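Local structure of antigen 43 (Escherichia coli, 4KH3) at residues Ile6-Gly11 against Gln25-Thr30; Glu12-Gly17 against Gly29-Val34; Asn94-Asn99 against Gly113-Gly118. The protein mediates bacterial clumping by self-association, acting as an autotransporter adhesin implicated in aggregation and probably in biofilm formation by uropathogenic strains. All blocks are in the same frame, centred on the assembly; numbering follows the deposited sequence.

Contact 1 (Ile6-Gly11 against Gln25-Thr30). With MLI (malonate ion), chain B.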
loop_
_atom_site.group_PDB
_atom_site.type_symbol
_atom_site.label_atom_id
_atom_site.label_comp_id
_atom_site.label_asym_id
_atom_site.label_seq_id
_atom_site.Cartn_x
_atom_site.Cartn_y
_atom_site.Cartn_z
ATOM N N ILE A 6 -6.838 17.633 -51.936
ATOM C CA ILE A 6 -6.060 16.587 -52.599
ATOM C C ILE A 6 -6.763 15.238 -52.479
ATOM O O ILE A 6 -7.244 14.862 -51.410
ATOM C CB ILE A 6 -4.629 16.463 -52.019
ATOM C CG1 ILE A 6 -3.972 17.836 -51.881
ATOM C CG2 ILE A 6 -3.759 15.560 -52.892
ATOM C CD1 ILE A 6 -2.561 17.779 -51.299
ATOM N N VAL A 7 -6.838 14.517 -53.592
ATOM C CA VAL A 7 -7.409 13.181 -53.586
ATOM C C VAL A 7 -6.349 12.183 -54.023
ATOM O O VAL A 7 -5.645 12.406 -55.012
ATOM C CB VAL A 7 -8.627 13.070 -54.519
ATOM C CG1 VAL A 7 -9.138 11.638 -54.550
ATOM C CG2 VAL A 7 -9.729 14.014 -54.077
ATOM N N VAL A 8 -6.212 11.099 -53.265
ATOM C CA VAL A 8 -5.291 10.034 -53.634
ATOM C C VAL A 8 -6.114 8.798 -53.931
ATOM O O VAL A 8 -6.737 8.227 -53.033
ATOM C CB VAL A 8 -4.287 9.723 -52.518
ATOM C CG1 VAL A 8 -3.187 8.810 -53.040
ATOM C CG2 VAL A 8 -3.705 11.007 -51.960
ATOM N N HIS A 9 -6.116 8.398 -55.199
ATOM C CA HIS A 9 -6.964 7.311 -55.681
ATOM C C HIS A 9 -6.341 5.959 -55.370
ATOM O O HIS A 9 -5.134 5.871 -55.112
ATOM C CB HIS A 9 -7.167 7.442 -57.198
ATOM C CG HIS A 9 -7.813 8.725 -57.614
ATOM N ND1 HIS A 9 -7.102 9.893 -57.809
ATOM C CD2 HIS A 9 -9.112 9.027 -57.872
ATOM C CE1 HIS A 9 -7.934 10.858 -58.165
ATOM N NE2 HIS A 9 -9.154 10.359 -58.209
ATOM N N PRO A 10 -7.160 4.900 -55.394
ATOM C CA PRO A 10 -6.631 3.537 -55.311
ATOM C C PRO A 10 -5.535 3.358 -56.345
ATOM O O PRO A 10 -5.678 3.875 -57.447
ATOM C CB PRO A 10 -7.834 2.685 -55.694
ATOM C CG PRO A 10 -9.009 3.481 -55.245
ATOM C CD PRO A 10 -8.632 4.922 -55.455
ATOM N N GLY A 11 -4.457 2.665 -55.991
ATOM C CA GLY A 11 -3.353 2.443 -56.912
ATOM C C GLY A 11 -2.332 3.572 -56.952
ATOM O O GLY A 11 -1.247 3.433 -57.521
ATOM N N GLN A 25 -7.044 16.003 -47.223
ATOM C CA GLN A 25 -6.475 15.026 -48.137
ATOM C C GLN A 25 -7.268 13.753 -47.965
ATOM O O GLN A 25 -7.310 13.190 -46.873
ATOM C CB GLN A 25 -5.007 14.773 -47.825
ATOM C CG GLN A 25 -4.379 13.630 -48.630
ATOM C CD GLN A 25 -2.918 13.413 -48.251
ATOM O OE1 GLN A 25 -2.603 13.041 -47.119
ATOM N NE2 GLN A 25 -2.021 13.675 -49.187
ATOM N N PHE A 26 -7.925 13.316 -49.032
ATOM C CA PHE A 26 -8.737 12.111 -48.975
ATOM C C PHE A 26 -7.968 10.960 -49.608
ATOM O O PHE A 26 -7.726 10.943 -50.817
ATOM C CB PHE A 26 -10.073 12.317 -49.693
ATOM C CG PHE A 26 -10.887 13.449 -49.149
ATOM C CD1 PHE A 26 -11.621 13.296 -47.977
ATOM C CD2 PHE A 26 -10.946 14.668 -49.824
ATOM C CE1 PHE A 26 -12.396 14.346 -47.469
ATOM C CE2 PHE A 26 -11.714 15.726 -49.330
ATOM C CZ PHE A 26 -12.441 15.564 -48.150
ATOM N N VAL A 27 -7.575 9.995 -48.786
ATOM C CA VAL A 27 -6.677 8.949 -49.248
ATOM C C VAL A 27 -7.412 7.641 -49.428
ATOM O O VAL A 27 -7.913 7.059 -48.463
ATOM C CB VAL A 27 -5.524 8.729 -48.269
ATOM C CG1 VAL A 27 -4.500 7.786 -48.870
ATOM C CG2 VAL A 27 -4.897 10.057 -47.890
ATOM N N SER A 28 -7.486 7.196 -50.678
ATOM C CA SER A 28 -8.030 5.893 -50.988
ATOM C C SER A 28 -6.885 4.995 -51.437
ATOM O O SER A 28 -7.011 3.770 -51.484
ATOM C CB SER A 28 -9.103 6.002 -52.074
ATOM O OG SER A 28 -10.309 6.514 -51.536
ATOM N N GLY A 29 -5.767 5.617 -51.781
ATOM C CA GLY A 29 -4.556 4.879 -52.086
ATOM C C GLY A 29 -3.617 4.968 -50.903
ATOM O O GLY A 29 -4.026 4.740 -49.762
ATOM N N THR A 30 -2.359 5.301 -51.167
ATOM C CA THR A 30 -1.383 5.428 -50.104
ATOM C C THR A 30 -0.802 6.831 -50.056
ATOM O O THR A 30 -0.361 7.368 -51.071
ATOM C CB THR A 30 -0.238 4.409 -50.259
ATOM O OG1 THR A 30 -0.755 3.091 -50.081
ATOM C CG2 THR A 30 0.834 4.649 -49.218
HETATM C C1 MLI B . -1.485 2.104 -53.706
HETATM C C2 MLI B . -2.715 1.946 -52.881
HETATM C C3 MLI B . -0.718 0.847 -53.900
HETATM O O6 MLI B . -3.775 1.531 -53.427
HETATM O O7 MLI B . -2.685 2.213 -51.648
HETATM O O8 MLI B . -1.334 -0.194 -54.263
HETATM O O9 MLI B . 0.525 0.823 -53.683
#

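Contact 2 (Glu12-Gly17 against Gly29-Val34)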
loop_
_atom_site.group_PDB
_atom_site.type_symbol
_atom_site.label_atom_id
_atom_site.label_comp_id
_atom_site.label_asym_id
_atom_site.label_seq_id
_atom_site.Cartn_x
_atom_site.Cartn_y
_atom_site.Cartn_z
ATOM N N GLU A 12 -2.681 4.696 -56.340
ATOM C CA GLU A 12 -1.843 5.882 -56.372
ATOM C C GLU A 12 -1.086 5.990 -55.049
ATOM O O GLU A 12 -1.596 5.603 -54.006
ATOM C CB GLU A 12 -2.738 7.102 -56.606
ATOM C CG GLU A 12 -2.049 8.447 -56.743
ATOM C CD GLU A 12 -3.053 9.596 -56.764
ATOM O OE1 GLU A 12 -4.257 9.321 -56.986
ATOM O OE2 GLU A 12 -2.650 10.766 -56.547
ATOM N N THR A 13 0.138 6.499 -55.096
ATOM C CA THR A 13 0.933 6.687 -53.888
ATOM C C THR A 13 1.598 8.048 -53.929
ATOM O O THR A 13 2.399 8.309 -54.822
ATOM C CB THR A 13 2.033 5.617 -53.755
ATOM O OG1 THR A 13 1.437 4.324 -53.587
ATOM C CG2 THR A 13 2.939 5.910 -52.562
ATOM N N VAL A 14 1.271 8.915 -52.971
ATOM C CA VAL A 14 1.917 10.223 -52.894
ATOM C C VAL A 14 2.875 10.308 -51.705
ATOM O O VAL A 14 2.740 9.559 -50.731
ATOM C CB VAL A 14 0.897 11.370 -52.818
ATOM C CG1 VAL A 14 -0.224 11.126 -53.814
ATOM C CG2 VAL A 14 0.340 11.503 -51.401
ATOM N N ASN A 15 3.835 11.227 -51.799
ATOM C CA ASN A 15 4.848 11.404 -50.762
ATOM C C ASN A 15 4.977 12.836 -50.276
ATOM O O ASN A 15 4.956 13.773 -51.070
ATOM C CB ASN A 15 6.210 10.913 -51.244
ATOM C CG ASN A 15 6.327 9.411 -51.190
ATOM O OD1 ASN A 15 6.644 8.846 -50.146
ATOM N ND2 ASN A 15 6.063 8.752 -52.311
ATOM N N GLY A 16 5.114 12.994 -48.964
ATOM C CA GLY A 16 5.342 14.300 -48.365
ATOM C C GLY A 16 4.211 15.294 -48.534
ATOM O O GLY A 16 3.098 14.932 -48.929
ATOM N N GLY A 17 4.509 16.559 -48.247
ATOM C CA GLY A 17 3.495 17.598 -48.219
ATOM C C GLY A 17 3.092 17.959 -46.796
ATOM O O GLY A 17 3.353 17.215 -45.847
ATOM N N GLY A 29 -5.767 5.617 -51.781
ATOM C CA GLY A 29 -4.556 4.879 -52.086
ATOM C C GLY A 29 -3.617 4.968 -50.903
ATOM O O GLY A 29 -4.026 4.740 -49.762
ATOM N N THR A 30 -2.359 5.301 -51.167
ATOM C CA THR A 30 -1.383 5.428 -50.104
ATOM C C THR A 30 -0.802 6.831 -50.056
ATOM O O THR A 30 -0.361 7.368 -51.071
ATOM C CB THR A 30 -0.238 4.409 -50.259
ATOM O OG1 THR A 30 -0.755 3.091 -50.081
ATOM C CG2 THR A 30 0.834 4.649 -49.218
ATOM N N ALA A 31 -0.827 7.419 -48.866
ATOM C CA ALA A 31 -0.164 8.678 -48.600
ATOM C C ALA A 31 0.960 8.432 -47.598
ATOM O O ALA A 31 0.721 7.959 -46.486
ATOM C CB ALA A 31 -1.157 9.698 -48.054
ATOM N N ASN A 32 2.183 8.762 -47.995
ATOM C CA ASN A 32 3.361 8.495 -47.186
ATOM C C ASN A 32 4.073 9.767 -46.743
ATOM O O ASN A 32 4.432 10.610 -47.564
ATOM C CB ASN A 32 4.334 7.584 -47.954
ATOM C CG ASN A 32 5.540 7.175 -47.120
ATOM O OD1 ASN A 32 5.400 6.477 -46.118
ATOM N ND2 ASN A 32 6.729 7.603 -47.530
ATOM N N GLY A 33 4.264 9.915 -45.440
ATOM C CA GLY A 33 5.121 10.969 -44.926
ATOM C C GLY A 33 4.503 12.348 -44.906
ATOM O O GLY A 33 5.207 13.350 -44.779
ATOM N N VAL A 34 3.183 12.407 -45.027
ATOM C CA VAL A 34 2.490 13.680 -44.969
ATOM C C VAL A 34 2.573 14.245 -43.552
ATOM O O VAL A 34 2.407 13.511 -42.578
ATOM C CB VAL A 34 1.009 13.519 -45.380
ATOM C CG1 VAL A 34 0.273 14.831 -45.246
ATOM C CG2 VAL A 34 0.910 13.008 -46.799
HETATM O O HOH W 1 5.730 16.134 -44.614
#

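Contact 3 (Asn94-Asn99 against Gly113-Gly118)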
loop_
_atom_site.group_PDB
_atom_site.type_symbol
_atom_site.label_atom_id
_atom_site.label_comp_id
_atom_site.label_asym_id
_atom_site.label_seq_id
_atom_site.Cartn_x
_atom_site.Cartn_y
_atom_site.Cartn_z
ATOM N N ASN A 94 -11.429 4.951 -36.510
ATOM C CA ASN A 94 -12.538 4.033 -36.745
ATOM C C ASN A 94 -12.044 2.811 -37.500
ATOM O O ASN A 94 -12.741 1.809 -37.600
ATOM C CB ASN A 94 -13.685 4.721 -37.478
ATOM C CG ASN A 94 -14.200 5.938 -36.735
ATOM O OD1 ASN A 94 -14.988 5.811 -35.804
ATOM N ND2 ASN A 94 -13.747 7.127 -37.137
ATOM N N GLY A 95 -10.820 2.907 -38.015
ATOM C CA GLY A 95 -10.191 1.806 -38.718
ATOM C C GLY A 95 -9.097 1.143 -37.903
ATOM O O GLY A 95 -9.261 0.875 -36.709
ATOM N N LEU A 96 -7.977 0.873 -38.559
ATOM C CA LEU A 96 -6.852 0.206 -37.939
ATOM C C LEU A 96 -5.665 1.143 -37.901
ATOM O O LEU A 96 -5.328 1.766 -38.909
ATOM C CB LEU A 96 -6.466 -1.034 -38.749
ATOM C CG LEU A 96 -5.197 -1.776 -38.330
ATOM C CD1 LEU A 96 -5.363 -2.415 -36.927
ATOM C CD2 LEU A 96 -4.828 -2.837 -39.368
ATOM N N ALA A 97 -5.028 1.237 -36.741
ATOM C CA ALA A 97 -3.754 1.939 -36.648
ATOM C C ALA A 97 -2.701 1.019 -36.066
ATOM O O ALA A 97 -2.938 0.343 -35.057
ATOM C CB ALA A 97 -3.886 3.217 -35.813
ATOM N N VAL A 98 -1.537 0.982 -36.702
ATOM C CA VAL A 98 -0.451 0.143 -36.218
ATOM C C VAL A 98 0.797 0.957 -35.897
ATOM O O VAL A 98 1.237 1.785 -36.691
ATOM C CB VAL A 98 -0.105 -0.974 -37.218
ATOM C CG1 VAL A 98 0.932 -1.883 -36.630
ATOM C CG2 VAL A 98 -1.343 -1.788 -37.553
ATOM N N ASN A 99 1.357 0.710 -34.720
ATOM C CA ASN A 99 2.589 1.359 -34.270
ATOM C C ASN A 99 2.513 2.880 -34.274
ATOM O O ASN A 99 3.337 3.572 -34.860
ATOM C CB ASN A 99 3.817 0.835 -35.023
ATOM C CG ASN A 99 4.213 -0.571 -34.572
ATOM O OD1 ASN A 99 5.082 -1.217 -35.166
ATOM N ND2 ASN A 99 3.563 -1.049 -33.515
ATOM N N GLY A 113 -15.391 -0.117 -33.145
ATOM C CA GLY A 113 -14.905 -0.808 -34.327
ATOM C C GLY A 113 -13.468 -0.513 -34.703
ATOM O O GLY A 113 -12.858 -1.245 -35.480
ATOM N N GLY A 114 -12.926 0.565 -34.152
ATOM C CA GLY A 114 -11.540 0.912 -34.367
ATOM C C GLY A 114 -10.599 0.004 -33.602
ATOM O O GLY A 114 -10.958 -0.570 -32.562
ATOM N N LYS A 115 -9.383 -0.135 -34.125
ATOM C CA LYS A 115 -8.368 -0.969 -33.489
ATOM C C LYS A 115 -6.974 -0.330 -33.511
ATOM O O LYS A 115 -6.390 -0.132 -34.578
ATOM C CB LYS A 115 -8.339 -2.350 -34.143
ATOM C CG LYS A 115 -7.236 -3.243 -33.603
ATOM C CD LYS A 115 -7.270 -4.615 -34.252
ATOM C CE LYS A 115 -6.165 -5.503 -33.703
ATOM N NZ LYS A 115 -6.276 -6.895 -34.240
ATOM N N ALA A 116 -6.460 -0.008 -32.325
ATOM C CA ALA A 116 -5.102 0.515 -32.166
ATOM C C ALA A 116 -4.145 -0.567 -31.689
ATOM O O ALA A 116 -4.229 -1.034 -30.542
ATOM C CB ALA A 116 -5.077 1.678 -31.176
ATOM N N ALA A 117 -3.219 -0.949 -32.564
ATOM C CA ALA A 117 -2.248 -1.976 -32.234
ATOM C C ALA A 117 -0.862 -1.362 -32.033
ATOM O O ALA A 117 -0.366 -0.635 -32.894
ATOM C CB ALA A 117 -2.226 -3.029 -33.318
ATOM N N GLY A 118 -0.236 -1.644 -30.895
ATOM C CA GLY A 118 1.112 -1.144 -30.646
ATOM C C GLY A 118 1.299 0.367 -30.481
ATOM O O GLY A 118 2.339 0.912 -30.860
#

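Contact 1 (Ile6-Gly11 against Gln25-Thr30)
Ile6-Val8 and Gln25-Val27 are neighbouring strands on the first two rungs of a parallel beta-helix, running nearly parallel (9°) with Ile6 beside Gln25, Val7 beside Phe26 and Val8 beside Val27. The ladder begins with Phe26 N donating to Ile6 O (2.9 Å) and continues with Val8 N donating to Phe26 O (2.9 Å). Where the strands end, Val8 O is gripped twice: Ser28 N approaches nearly end-on at 2.7 Å, while Gly29 N, at 3.1 Å, stands well above the carbonyl plane in a more bent bond. Val8 faces the interior, its CB 4.1 Å from Val27 CG1. With chi1 at -169°, its CG1 branch swings past the end of the strand and comes within 3.7 Å of Thr30 O. Gln25 shares this buried face, and its OE1 accepts from Gln53 of the next rung. On the outer face Ile6 O and Val7 CG2 approach the Phe26 ring obliquely, and the ring also stacks with Trp54. Past strands 5-8 and 24-27 a malonate ion, probably from the crystallisation liquor, takes Gly11 N on O6 (2.9 Å) and Thr30 OG1 on O7 (2.6 Å). The chemistry thus divides by face, aliphatic groups and the Gln25 amide inside, Val7 and the Phe26 ring outside, while a loop N-H and the hydroxyl starting the following strand can hold one carboxylate between them.

Contact 2 (Glu12-Gly17 against Gly29-Val34)
Val14 and Ala31 meet on the inward face of Glu12-Gly17 and Gly29-Val34, and here the contact is tight. With Val14 CG1 beside the backbone N (chi1 -43°), CG2 falls between the backbone N and the carbonyl carbon and points across to Ala31 CB, 4.1 Å away, while CG1 packs on Val8. Gln25 fills in against Val14, Ala31 and Val34. Four backbone bonds run alongside: Thr30 N to Glu12 O, Val14 N to Thr30 O (2.9 Å), Asn32 N to Val14 O and Gly16 N to Asn32 O (2.8 Å). This is the second parallel face of the beta-helix, on whose outer surface threonine here lies over threonine and asparagine over asparagine. On that solvent side Thr13 and Thr30 run alongside each other, Thr13 CG2 and Thr30 CG2 4.1 Å apart. Further along, Asn32 ND2 donates to Asn15 OD1 (2.9 Å, 163°), which lies close to the Asn32 amide plane although the two amides are turned 79° apart. Asn32 OD1 in turn accepts from Asn63 ND2, so the amides continue as an asparagine ladder onto the third rung. The glycine end is looser. The backbone ladder stops after Gly16 N; Val34 CG2 still packs 3.6 Å from Gly16 O, but beyond it a water makes the link, donating to Gly17 O (2.9 Å) and to Gly33 O (2.8 Å).

Contact 3 (Asn94-Asn99 against Gly113-Gly118)
Lys115 runs alongside Leu96 on the outer face of two parallel strands, 96-98 and 115-117. From its CB the lysine is fully extended, CG anti to the backbone N (chi1 176°), and its first three carbons pass one methyl of the leucine in turn. Lys115 CB is 4.1 Å from Leu96 CD1, CG closes to 3.9 Å of the same methyl, and CD still lies 4.0 Å from it. Beyond CD the chain leads away from residues 94-99, carrying the ammonium end outward. Leu134 on the following rung also touches this side chain, so its aliphatic part is packed between two rungs. Leu96 brings CD1 over by a chi2 of 66°, which also sets that methyl 3.4 Å from Lys115 O. The same carbonyl accepts Ala97 N at 2.9 Å. Bonds on either side of it complete the ladder: Lys115 N to Gly95 O, Ala117 N to Ala97 O, and Asn99 N to Ala117 O. At the start of the strands Gly114 CA makes a CA-H...O contact with Gly95 O at 3.3 Å. At the far end both Asn99 and Gly118 turn with positive phi, and Asn99 CA comes 3.4 Å from Gly118 O. The amide nitrogen of Asn99 stays nearby but is hydrogen-bonded to a malonate ion, probably from the crystallisation liquor. Inward, Ala97 touches Gln91 and Gln108, and Ala116 touches Leu93, Gln108 and Val110, side chains of strands 90-93 and 107-110. Such in-register stacking of short parallel strands is that of a parallel beta-helix, consistent with the probable stalk family of autotransporter adhesins.

Overall arrangement
All three contacts join successive rungs of the beta-helix, and each is partly buried. The core side holds Val8, Gln25 and Val27 in contact 1, Val14 and Ala31 in contact 2, and the alanine methyls of Ala97 and Ala116 in contact 3. Contacts 1 and 2 join the same two rungs on adjoining faces: strands 5-8 and 13-15 follow each other in the chain, as do 24-27 and 30-32, and Gly29 and Thr30 belong to both. Their centres are 8 Å apart. Contact 3 lies further along the helix, about 19 Å from either centre, and continues the face of contact 2. Outward chemistry varies most: the Phe26 ring beside Val7 in contact 1, hydroxyls and paired amides in contact 2, a lysine-leucine pair in contact 3.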